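Local structure of beta-galactosidase/beta-glucuronidase (Faecalibacterium prausnitzii L2-6, 6MVF) at residues K503-E508 and R543-V548. The protein binds FMN and, as a family 2 glycoside hydrolase, probably cleaves beta-glucuronides, releasing glucuronic acid. Numbering follows the deposited sequence.
Sequences KDYSEE and RSEGGV
Tyr505 turns its CG anti to its own carbonyl carbon (chi1 -75°), which carries the ring across to the hairpin formed by strands 543-545 and 548-549, while Glu545 tucks CG between its backbone N and carbonyl carbon and lifts its carboxylate to meet the phenol. The two side chains cross nearly at right angles, and Tyr505 OH donates to Glu545 OE2 over 2.9 Å. OE2 lies at the edge of the ring, in its plane, whereas the hydroxyl arrives on the anti side of the carboxylate, 27° out of its plane. Beneath the phenol, Gly546 CA sits 3.5 Å from the ring centroid and only 7° off its normal, a CH-pi contact over one face. Tyrosine thus offers both a flat face and a hydroxyl. Gly546 begins the central pair of a type I' turn; glycine suits the site because it accepts positive phi readily, and a CB would probably collide with Tyr505 CD2. The carboxylate is shared: Arg543 NH1 forms a salt bridge with Glu545 OE1 at 2.9 Å, and Asp152 pairs with the same guanidinium through NH2. On the tyrosine side, the short side chain of Asp504 lets OD1 accept from Ser506 N at 2.8 Å, closing an Asx turn, and also from Ser506 OG. Ser506 in turn N-caps helix 507-522, and Trp458 packs edge-to-face against the Tyr505 ring. A leucine in place of Tyr505 would probably leave Glu545 OE2 without its phenol donor and Gly546 without the flat aromatic surface above it. Away from the FMN pocket, this contact joins the hairpin to the N-terminal end of helix 507-522; with a phenol on one oxygen and an arginine on the other, the carboxylate of Glu545 is likely to remain ionised.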
loop_
_atom_site.group_PDB
_atom_site.type_symbol
_atom_site.label_atom_id
_atom_site.label_comp_id
_atom_site.label_asym_id
_atom_site.label_seq_id
_atom_site.Cartn_x
_atom_site.Cartn_y
_atom_site.Cartn_z
ATOM N N LYS A 503 9.687 10.112 -47.506
ATOM C CA LYS A 503 10.973 10.672 -47.113
ATOM C C LYS A 503 10.921 12.143 -46.700
ATOM O O LYS A 503 11.984 12.733 -46.481
ATOM C CB LYS A 503 12.031 10.477 -48.202
ATOM C CG LYS A 503 12.429 9.019 -48.373
ATOM C CD LYS A 503 12.977 8.466 -47.078
ATOM C CE LYS A 503 13.600 7.108 -47.292
ATOM N NZ LYS A 503 12.568 6.181 -47.774
ATOM N N ASP A 504 9.735 12.750 -46.534
ATOM C CA ASP A 504 9.720 13.981 -45.744
ATOM C C ASP A 504 9.662 13.734 -44.225
ATOM O O ASP A 504 9.805 14.696 -43.459
ATOM C CB ASP A 504 8.583 14.923 -46.195
ATOM C CG ASP A 504 7.172 14.459 -45.781
ATOM O OD1 ASP A 504 6.990 13.567 -44.911
ATOM O OD2 ASP A 504 6.210 15.022 -46.357
ATOM N N TYR A 505 9.470 12.481 -43.776
ATOM C CA TYR A 505 9.538 12.084 -42.369
ATOM C C TYR A 505 8.418 12.683 -41.516
ATOM O O TYR A 505 8.497 12.664 -40.271
ATOM C CB TYR A 505 10.906 12.436 -41.761
ATOM C CG TYR A 505 11.973 11.498 -42.226
ATOM C CD1 TYR A 505 12.572 11.664 -43.479
ATOM C CD2 TYR A 505 12.353 10.409 -41.441
ATOM C CE1 TYR A 505 13.539 10.782 -43.931
ATOM C CE2 TYR A 505 13.312 9.513 -41.883
ATOM C CZ TYR A 505 13.909 9.707 -43.129
ATOM O OH TYR A 505 14.870 8.826 -43.566
ATOM N N SER A 506 7.373 13.204 -42.155
ATOM C CA SER A 506 6.349 13.958 -41.447
ATOM C C SER A 506 5.355 13.026 -40.780
ATOM O O SER A 506 5.053 11.940 -41.290
ATOM C CB SER A 506 5.584 14.886 -42.390
ATOM O OG SER A 506 4.663 14.135 -43.168
ATOM N N GLU A 507 4.837 13.486 -39.637
ATOM C CA GLU A 507 3.787 12.773 -38.920
ATOM C C GLU A 507 2.587 12.522 -39.821
ATOM O O GLU A 507 1.912 11.498 -39.700
ATOM C CB GLU A 507 3.377 13.578 -37.675
ATOM C CG GLU A 507 2.454 12.846 -36.722
ATOM C CD GLU A 507 2.119 13.604 -35.420
ATOM O OE1 GLU A 507 1.487 12.958 -34.551
ATOM O OE2 GLU A 507 2.468 14.812 -35.258
ATOM N N GLU A 508 2.310 13.446 -40.738
ATOM C CA GLU A 508 1.167 13.289 -41.621
ATOM C C GLU A 508 1.368 12.122 -42.578
ATOM O O GLU A 508 0.419 11.400 -42.888
ATOM C CB GLU A 508 0.924 14.591 -42.398
ATOM C CG GLU A 508 0.325 15.746 -41.583
ATOM C CD GLU A 508 1.306 16.357 -40.562
ATOM O OE1 GLU A 508 2.528 16.333 -40.835
ATOM O OE2 GLU A 508 0.858 16.852 -39.484
ATOM N N ARG A 543 21.648 4.272 -36.827
ATOM C CA ARG A 543 20.737 5.066 -37.657
ATOM C C ARG A 543 21.099 6.544 -37.681
ATOM O O ARG A 543 21.441 7.136 -36.654
ATOM C CB ARG A 543 19.297 4.947 -37.162
ATOM C CG ARG A 543 18.631 3.641 -37.484
ATOM C CD ARG A 543 17.994 3.691 -38.836
ATOM N NE ARG A 543 17.337 2.426 -39.104
ATOM C CZ ARG A 543 16.348 2.272 -39.965
ATOM N NH1 ARG A 543 15.885 3.321 -40.640
ATOM N NH2 ARG A 543 15.813 1.068 -40.128
ATOM N N SER A 544 20.945 7.159 -38.852
ATOM C CA SER A 544 21.009 8.616 -38.962
ATOM C C SER A 544 20.189 9.021 -40.177
ATOM O O SER A 544 20.598 8.759 -41.309
ATOM C CB SER A 544 22.458 9.104 -39.073
ATOM O OG SER A 544 22.517 10.520 -39.187
ATOM N N GLU A 545 19.043 9.655 -39.947
ATOM C CA GLU A 545 18.130 10.037 -41.021
ATOM C C GLU A 545 16.952 10.801 -40.432
ATOM O O GLU A 545 16.615 10.647 -39.254
ATOM C CB GLU A 545 17.620 8.822 -41.802
ATOM C CG GLU A 545 16.726 7.873 -41.019
ATOM C CD GLU A 545 16.610 6.493 -41.689
ATOM O OE1 GLU A 545 17.493 5.644 -41.443
ATOM O OE2 GLU A 545 15.652 6.263 -42.470
ATOM N N GLY A 546 16.324 11.619 -41.272
ATOM C CA GLY A 546 15.217 12.439 -40.828
ATOM C C GLY A 546 15.583 13.494 -39.803
ATOM O O GLY A 546 14.694 14.022 -39.130
ATOM N N GLY A 547 16.867 13.839 -39.680
ATOM C CA GLY A 547 17.297 14.826 -38.710
ATOM C C GLY A 547 17.414 14.305 -37.295
ATOM O O GLY A 547 17.446 15.098 -36.353
ATOM N N VAL A 548 17.455 12.991 -37.115
ATOM C CA VAL A 548 17.572 12.359 -35.810
ATOM C C VAL A 548 18.600 11.256 -35.934
ATOM O O VAL A 548 18.609 10.524 -36.930
ATOM C CB VAL A 548 16.225 11.777 -35.328
ATOM C CG1 VAL A 548 16.399 11.005 -34.027
ATOM C CG2 VAL A 548 15.173 12.882 -35.191
#